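Local coordinates for putative uncharacterized protein (Enterobacter cloacae, PDB 4HFK) that probably serves as an immunity protein of a type VI secretion system, binding and neutralising a cognate amidase effector, at residues B[12-17]-B[42-47]; B[20-25]-B[57-62]; B[64-69]-B[80-85]. All coordinates share one frame; numbering follows the deposited sequence.

Contact 1. Residues B[12-17]-B[42-47]; sequences QQIFEN and AAWLEA. With SO4 (sulfate ion), chain E.
Asn17 lies across one face of the Trp44 indole, and that overlap is the tight part of the contact. Asn17 CB sits 3.5 Å from the centroid of the Trp44 five-membered ring, 16° off the ring normal, a CH-pi contact. The amide reaches on over the six-membered ring, where Asn17 ND2 comes to 3.3 Å from Trp44 CH2. The amide and indole planes are 62° apart, so this is no flat stack. Ile14 works one turn earlier: its CG1 meets the edge of the indole, with CG1 4.0 Å from Trp44 CE3. Its CG2, anti to the backbone N, turns instead to the backbone and lies 3.2 Å from Trp44 O, while CD1 touches the methyl group of Ala47. Helices 11-27 and 31-47 run nearly antiparallel here, 151° between directions and 8.7 Å between axes. Phe9 adds an edge-to-face ring to Trp44, and Leu81 of the second subunit also packs on the indole.

The looser, polar side is that of the partly exposed Gln12 and Glu16. There Gln12 NE2 donates to sulfate O2 at 2.9 Å in a nearly straight bond, although Gln12 was modelled in two conformers, which makes this detail less certain. Lys96 and Arg93 hold the same ion, probably taken up from the crystallisation liquor, and Lys96 also forms a salt bridge with Glu16. The carbonyls of Leu45 and Glu46 and the Glu46 carboxylate hydrogen-bond to a chain of another protein, probably the amidase, so this helix face is part of that interface.

Across the helix pair itself the joining chemistry is dispersion and CH-pi contact. The pairing rests on shape fit round the indole, while polar groups act outward, on the sulfate and the partner chain.

Contact 2. Residues B[20-25]-B[57-62]; sequences QNRCIG and KADEVI
Arg22 reaches from helix 11-27 to Asp59 on helix 52-66, and the two side chains cross at about a right angle. The setting is an all-helical fold in which these helices run 50° apart, with 10.6 Å between their axes in this region. At that spacing, side chains rather than backbones make the contact. Arg22 starts with CG anti to its own N, heading for the other helix, and Asp59 also has its CG anti to N, which swings the carboxylate back to meet it.

The carboxylate carbon lies at the edge of the guanidinium, in its plane, yet the two groups are turned 46° from each other, so a flat two-pronged pairing is not reached. Arg22 NH2 points almost straight at Asp59 OD2, 3.3 Å away with an N-H...O angle of 174°, a long and weak bond within the salt bridge. The positions of Arg22 NE and Asp59 OD1 are both doubtful, as the two are modelled too close together. Arg22 NH2 has a further partner in the backbone of the other protein's chain, so this ion pair borders the interface between the two proteins.

Beneath the charges the contact is apolar and buried. Ile62 points toward helix 11-27 and crosses Arg22 at roughly a right angle too, with Ile62 CD1 4.1 Å from Arg22 CG. Val19 and Lys26, one turn to either side along helix 11-27, also touch Ile62. Cys23 SG lies against both branches of Ile62, closest to Ile62 CG2 at 3.5 Å.

Contact 3. Residues B[64-69]-B[80-85]; sequences SLLKQK and ILKCTL
Lys82 sends its side chain from helix 79-87 to the backbone carbonyls of Leu66 and Gln68, where NZ finds two oxygens. The CB points toward residues 64-69, and with CG anti to the backbone N the chain sets out across the gap. Lys82 CG is still short of close contact, 4.9 Å from Leu66 CD2. CD is the first atom to arrive: its nearest neighbour is Gln68 O, 3.8 Å from Lys82 CD. The apolar touch is with Leu66, whose CD2 lies 4.1 Å from Lys82 CD, the two side chains meeting at a slant.

The bend at chi3 (-44°) then brings CE and NZ to the carbonyl oxygens. Lys82 CE comes to 3.2 Å from Gln68 O. The contact is part of a helix-loop-helix connection: helix 52-66 gives way to a long loop that leads back to helix 79-87, and the lysine bridges the start of that loop to the returning helix. Around the turn, Gln68 N bonds to Leu65 O at 2.9 Å, three residues back, before the Gln68 backbone becomes extended.

At the tip, the strongest polar partner of Lys82 NZ is Gln79 OE1, which lies just before the second segment. Lys82 NZ also donates to Gln68 O at 2.9 Å, approaching the carbonyl almost head-on with a C=O...N angle of 175°. The bond from Lys82 NZ to Leu66 O, 3.1 Å, comes in more bent, with the donor tilted 27° out of the carbonyl plane. Three oxygens thus surround the ammonium group, and the carbonyls of Leu66 and Gln68 probably stabilise its charge. Gln68 also packs on Leu3 of the second subunit.

How the contacts relate
Contacts 1 and 2 share helix 11-27, their centres 12 Å apart. They touch where Trp44 NE1 lies 2.8 Å from Asn21 OD1 and where Phe15 packs on Ala58. Helix 52-66 links contact 2 to contact 3, whose centres are only 9 Å apart; here Cys23 CB lies 3.4 Å from Cys83 SG, and Gln20 NE2 probably bonds to Thr84 OG1 at 3.2 Å. Contacts 1 and 3 do not touch: their centres are 18 Å apart, their nearest atoms about 6 Å, on opposite sides of the chain's centre. All three reach the second subunit, and the sulfate is bound beside contact 1.

Contact 1. Residues B[12-17]-B[42-47]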
# COMPACT_ATOMS: atom_id res chain seq x y z
N GLN B 12 9.05 -10.13 7.60
CA GLN B 12 8.59 -8.90 8.22
C GLN B 12 7.75 -8.10 7.25
O GLN B 12 6.64 -7.65 7.57
CB GLN B 12 9.78 -8.06 8.68
CG GLN B 12 10.65 -8.78 9.69
CD GLN B 12 9.86 -9.13 10.92
OE1 GLN B 12 9.62 -10.30 11.22
NE2 GLN B 12 9.44 -8.10 11.64
N GLN B 13 8.28 -7.91 6.04
CA GLN B 13 7.57 -7.16 5.01
C GLN B 13 6.27 -7.83 4.62
O GLN B 13 5.28 -7.16 4.31
CB GLN B 13 8.46 -7.00 3.77
CG GLN B 13 9.68 -6.11 4.00
CD GLN B 13 10.76 -6.32 2.96
OE1 GLN B 13 10.68 -7.25 2.14
NE2 GLN B 13 11.78 -5.47 2.98
N ILE B 14 6.27 -9.16 4.61
CA ILE B 14 5.06 -9.92 4.29
C ILE B 14 3.95 -9.59 5.31
O ILE B 14 2.80 -9.33 4.93
CB ILE B 14 5.34 -11.43 4.22
CG1 ILE B 14 6.09 -11.76 2.93
CG2 ILE B 14 4.04 -12.24 4.27
CD1 ILE B 14 6.73 -13.14 2.92
N PHE B 15 4.30 -9.55 6.59
CA PHE B 15 3.33 -9.19 7.62
C PHE B 15 2.91 -7.72 7.51
O PHE B 15 1.71 -7.39 7.61
CB PHE B 15 3.89 -9.50 9.02
CG PHE B 15 2.84 -9.43 10.10
CD1 PHE B 15 1.89 -10.44 10.22
CD2 PHE B 15 2.81 -8.37 10.98
CE1 PHE B 15 0.92 -10.39 11.21
CE2 PHE B 15 1.84 -8.31 11.98
CZ PHE B 15 0.89 -9.32 12.10
N GLU B 16 3.87 -6.82 7.32
CA GLU B 16 3.56 -5.40 7.11
C GLU B 16 2.58 -5.19 5.95
O GLU B 16 1.63 -4.41 6.06
CB GLU B 16 4.84 -4.60 6.85
CG GLU B 16 5.72 -4.44 8.09
CD GLU B 16 7.16 -4.07 7.75
OE1 GLU B 16 7.48 -3.89 6.55
OE2 GLU B 16 7.98 -3.98 8.70
N ASN B 17 2.83 -5.87 4.84
CA ASN B 17 1.97 -5.74 3.67
C ASN B 17 0.58 -6.32 3.92
O ASN B 17 -0.41 -5.76 3.46
CB ASN B 17 2.66 -6.36 2.45
CG ASN B 17 3.94 -5.61 2.07
OD1 ASN B 17 4.14 -4.48 2.51
ND2 ASN B 17 4.82 -6.25 1.29
N ALA B 42 -4.91 -11.77 1.71
CA ALA B 42 -4.89 -13.22 1.92
C ALA B 42 -3.70 -13.89 1.22
O ALA B 42 -3.31 -15.00 1.58
CB ALA B 42 -6.23 -13.87 1.49
N ALA B 43 -3.13 -13.22 0.22
CA ALA B 43 -1.94 -13.75 -0.44
C ALA B 43 -0.72 -13.58 0.47
O ALA B 43 0.13 -14.47 0.55
CB ALA B 43 -1.69 -13.08 -1.78
N TRP B 44 -0.62 -12.42 1.12
CA TRP B 44 0.44 -12.20 2.10
C TRP B 44 0.25 -13.16 3.27
O TRP B 44 1.23 -13.66 3.85
CB TRP B 44 0.43 -10.75 2.61
CG TRP B 44 0.69 -9.71 1.54
CD1 TRP B 44 -0.20 -8.76 1.08
CD2 TRP B 44 1.91 -9.51 0.81
NE1 TRP B 44 0.41 -7.99 0.12
CE2 TRP B 44 1.69 -8.43 -0.07
CE3 TRP B 44 3.16 -10.13 0.82
CZ2 TRP B 44 2.69 -7.96 -0.94
CZ3 TRP B 44 4.15 -9.67 -0.05
CH2 TRP B 44 3.91 -8.59 -0.92
N LEU B 45 -1.00 -13.41 3.65
CA LEU B 45 -1.28 -14.34 4.74
C LEU B 45 -0.70 -15.71 4.45
O LEU B 45 -0.02 -16.30 5.28
CB LEU B 45 -2.79 -14.47 5.00
CG LEU B 45 -3.17 -15.52 6.06
CD1 LEU B 45 -2.86 -15.01 7.46
CD2 LEU B 45 -4.65 -15.93 5.96
N GLU B 46 -0.98 -16.23 3.26
CA GLU B 46 -0.47 -17.56 2.87
C GLU B 46 1.06 -17.59 2.91
O GLU B 46 1.66 -18.58 3.33
CB GLU B 46 -0.96 -17.91 1.45
CG GLU B 46 -0.31 -19.17 0.87
CD GLU B 46 -0.89 -20.47 1.42
OE1 GLU B 46 -2.02 -20.45 1.95
OE2 GLU B 46 -0.22 -21.52 1.32
N ALA B 47 1.68 -16.50 2.48
CA ALA B 47 3.14 -16.42 2.39
C ALA B 47 3.79 -16.33 3.77
O ALA B 47 4.90 -16.82 3.98
CB ALA B 47 3.56 -15.24 1.54
S SO4 E . 10.89 -4.88 12.17
O1 SO4 E . 9.73 -4.17 12.74
O2 SO4 E . 10.50 -5.47 10.88
O3 SO4 E . 11.99 -3.92 11.96
O4 SO4 E . 11.36 -5.92 13.09

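Contact 2. Residues B[20-25]-B[57-62]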
# COMPACT_ATOMS: atom_id res chain seq x y z
N GLN B 20 -1.06 -3.58 5.91
CA GLN B 20 -1.36 -2.43 5.06
C GLN B 20 -2.55 -2.71 4.14
O GLN B 20 -3.48 -1.90 4.03
CB GLN B 20 -0.14 -2.03 4.23
CG GLN B 20 -0.17 -0.56 3.75
CD GLN B 20 -0.27 -0.42 2.24
OE1 GLN B 20 -0.52 -1.39 1.53
NE2 GLN B 20 -0.06 0.80 1.74
N ASN B 21 -2.52 -3.86 3.47
CA ASN B 21 -3.58 -4.21 2.53
C ASN B 21 -4.92 -4.34 3.25
O ASN B 21 -5.95 -3.90 2.76
CB ASN B 21 -3.26 -5.52 1.81
CG ASN B 21 -2.17 -5.38 0.77
OD1 ASN B 21 -1.90 -6.33 0.03
ND2 ASN B 21 -1.54 -4.20 0.71
N ARG B 22 -4.89 -4.95 4.43
CA ARG B 22 -6.09 -5.06 5.24
C ARG B 22 -6.60 -3.69 5.71
O ARG B 22 -7.82 -3.45 5.76
CB ARG B 22 -5.83 -5.98 6.43
CG ARG B 22 -7.01 -6.11 7.34
CD ARG B 22 -7.19 -7.55 7.78
NE ARG B 22 -8.34 -7.67 8.66
CZ ARG B 22 -9.51 -8.17 8.29
NH1 ARG B 22 -9.68 -8.62 7.05
NH2 ARG B 22 -10.51 -8.24 9.16
N CYS B 23 -5.69 -2.78 6.06
CA CYS B 23 -6.11 -1.42 6.39
C CYS B 23 -6.82 -0.75 5.22
O CYS B 23 -7.86 -0.12 5.39
CB CYS B 23 -4.92 -0.55 6.79
SG CYS B 23 -4.31 -0.83 8.43
N ILE B 24 -6.23 -0.87 4.03
CA ILE B 24 -6.83 -0.32 2.82
C ILE B 24 -8.25 -0.84 2.64
O ILE B 24 -9.16 -0.08 2.30
CB ILE B 24 -5.98 -0.64 1.58
CG1 ILE B 24 -4.66 0.14 1.65
CG2 ILE B 24 -6.73 -0.26 0.30
CD1 ILE B 24 -3.64 -0.27 0.61
N GLY B 25 -8.44 -2.13 2.91
CA GLY B 25 -9.75 -2.75 2.82
C GLY B 25 -10.75 -2.15 3.80
O GLY B 25 -11.93 -2.02 3.50
N LYS B 57 -4.86 -10.60 16.48
CA LYS B 57 -4.52 -9.46 17.32
C LYS B 57 -4.22 -8.21 16.49
O LYS B 57 -4.63 -7.10 16.85
CB LYS B 57 -3.32 -9.79 18.22
CG LYS B 57 -3.61 -10.89 19.23
CD LYS B 57 -2.45 -11.07 20.19
CE LYS B 57 -2.74 -12.15 21.22
NZ LYS B 57 -1.56 -12.38 22.11
N ALA B 58 -3.51 -8.38 15.38
CA ALA B 58 -3.17 -7.26 14.51
C ALA B 58 -4.42 -6.56 13.98
O ALA B 58 -4.44 -5.34 13.83
CB ALA B 58 -2.30 -7.73 13.35
N ASP B 59 -5.45 -7.34 13.69
CA ASP B 59 -6.69 -6.77 13.19
C ASP B 59 -7.33 -5.85 14.24
O ASP B 59 -7.92 -4.83 13.90
CB ASP B 59 -7.67 -7.87 12.78
CG ASP B 59 -8.75 -7.36 11.85
OD1 ASP B 59 -8.41 -6.94 10.73
OD2 ASP B 59 -9.93 -7.39 12.25
N GLU B 60 -7.22 -6.23 15.51
CA GLU B 60 -7.70 -5.36 16.59
C GLU B 60 -6.88 -4.08 16.67
O GLU B 60 -7.42 -2.99 16.86
CB GLU B 60 -7.62 -6.09 17.94
CG GLU B 60 -8.58 -7.26 18.07
N VAL B 61 -5.56 -4.22 16.54
CA VAL B 61 -4.68 -3.05 16.60
C VAL B 61 -5.03 -2.11 15.45
O VAL B 61 -5.15 -0.90 15.63
CB VAL B 61 -3.19 -3.46 16.55
CG1 VAL B 61 -2.30 -2.25 16.39
CG2 VAL B 61 -2.81 -4.23 17.82
N ILE B 62 -5.23 -2.69 14.26
CA ILE B 62 -5.64 -1.93 13.09
C ILE B 62 -6.90 -1.09 13.35
O ILE B 62 -6.93 0.12 13.08
CB ILE B 62 -5.88 -2.87 11.89
CG1 ILE B 62 -4.55 -3.42 11.37
CG2 ILE B 62 -6.60 -2.16 10.77
CD1 ILE B 62 -4.71 -4.53 10.36

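Contact 3. Residues B[64-69]-B[80-85]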
# COMPACT_ATOMS: atom_id res chain seq x y z
N SER B 64 -8.19 -0.05 16.08
CA SER B 64 -7.91 0.98 17.06
C SER B 64 -7.08 2.13 16.48
O SER B 64 -7.39 3.30 16.71
CB SER B 64 -7.18 0.38 18.27
OG SER B 64 -6.90 1.38 19.24
N LEU B 65 -6.03 1.81 15.72
CA LEU B 65 -5.16 2.85 15.16
C LEU B 65 -5.83 3.65 14.04
O LEU B 65 -5.57 4.84 13.87
CB LEU B 65 -3.83 2.26 14.69
CG LEU B 65 -2.84 1.85 15.79
CD1 LEU B 65 -1.53 1.34 15.19
CD2 LEU B 65 -2.55 3.00 16.73
N LEU B 66 -6.71 2.99 13.27
CA LEU B 66 -7.43 3.66 12.18
C LEU B 66 -8.24 4.86 12.67
O LEU B 66 -8.52 5.78 11.91
CB LEU B 66 -8.34 2.67 11.43
CG LEU B 66 -7.69 1.85 10.31
CD1 LEU B 66 -8.68 0.89 9.69
CD2 LEU B 66 -7.09 2.75 9.23
N LYS B 67 -8.60 4.85 13.96
CA LYS B 67 -9.36 5.94 14.54
C LYS B 67 -8.55 7.24 14.65
O LYS B 67 -9.12 8.33 14.76
CB LYS B 67 -9.90 5.54 15.92
CG LYS B 67 -10.90 4.39 15.86
CD LYS B 67 -11.29 3.92 17.26
CE LYS B 67 -12.37 2.84 17.19
NZ LYS B 67 -12.75 2.35 18.55
N GLN B 68 -7.23 7.13 14.64
CA GLN B 68 -6.38 8.31 14.69
C GLN B 68 -6.63 9.16 13.45
O GLN B 68 -6.73 8.63 12.34
CB GLN B 68 -4.90 7.91 14.75
CG GLN B 68 -4.43 7.47 16.12
CD GLN B 68 -3.12 8.15 16.49
OE1 GLN B 68 -2.19 8.21 15.69
NE2 GLN B 68 -3.05 8.69 17.71
N LYS B 69 -6.75 10.47 13.64
CA LYS B 69 -6.97 11.38 12.52
C LYS B 69 -5.67 12.06 12.12
O LYS B 69 -4.97 12.62 12.96
CB LYS B 69 -8.02 12.43 12.87
CG LYS B 69 -9.42 11.87 13.11
CD LYS B 69 -10.49 12.93 12.89
N ILE B 80 -4.58 6.49 3.13
CA ILE B 80 -3.69 5.58 2.42
C ILE B 80 -2.30 5.63 3.05
O ILE B 80 -1.67 4.59 3.31
CB ILE B 80 -3.60 5.92 0.91
CG1 ILE B 80 -4.90 5.51 0.20
CG2 ILE B 80 -2.40 5.24 0.26
CD1 ILE B 80 -5.15 4.00 0.20
N LEU B 81 -1.84 6.84 3.34
CA LEU B 81 -0.57 6.99 4.05
C LEU B 81 -0.69 6.37 5.44
O LEU B 81 0.21 5.64 5.87
CB LEU B 81 -0.16 8.47 4.16
CG LEU B 81 1.37 8.68 4.26
CD1 LEU B 81 1.74 10.08 3.83
CD2 LEU B 81 1.85 8.46 5.67
N LYS B 82 -1.80 6.65 6.13
CA LYS B 82 -2.02 6.08 7.47
C LYS B 82 -1.91 4.55 7.48
O LYS B 82 -1.37 3.97 8.43
CB LYS B 82 -3.38 6.52 8.05
CG LYS B 82 -3.59 6.10 9.51
CD LYS B 82 -5.04 6.23 9.98
CE LYS B 82 -5.69 7.52 9.53
NZ LYS B 82 -7.17 7.51 9.75
N CYS B 83 -2.44 3.90 6.45
CA CYS B 83 -2.31 2.44 6.35
C CYS B 83 -0.84 1.99 6.45
O CYS B 83 -0.52 0.98 7.08
CB CYS B 83 -2.93 1.93 5.04
SG CYS B 83 -4.74 2.21 4.89
N THR B 84 0.07 2.75 5.84
CA THR B 84 1.48 2.39 5.91
C THR B 84 2.03 2.71 7.30
O THR B 84 2.82 1.92 7.85
CB THR B 84 2.31 3.07 4.81
OG1 THR B 84 1.96 2.50 3.54
CG2 THR B 84 3.81 2.85 5.04
N LEU B 85 1.62 3.84 7.87
CA LEU B 85 2.09 4.20 9.21
C LEU B 85 1.69 3.12 10.20
O LEU B 85 2.49 2.72 11.06
CB LEU B 85 1.52 5.55 9.65
CG LEU B 85 1.92 6.74 8.76
CD1 LEU B 85 1.47 8.05 9.38
CD2 LEU B 85 3.43 6.76 8.51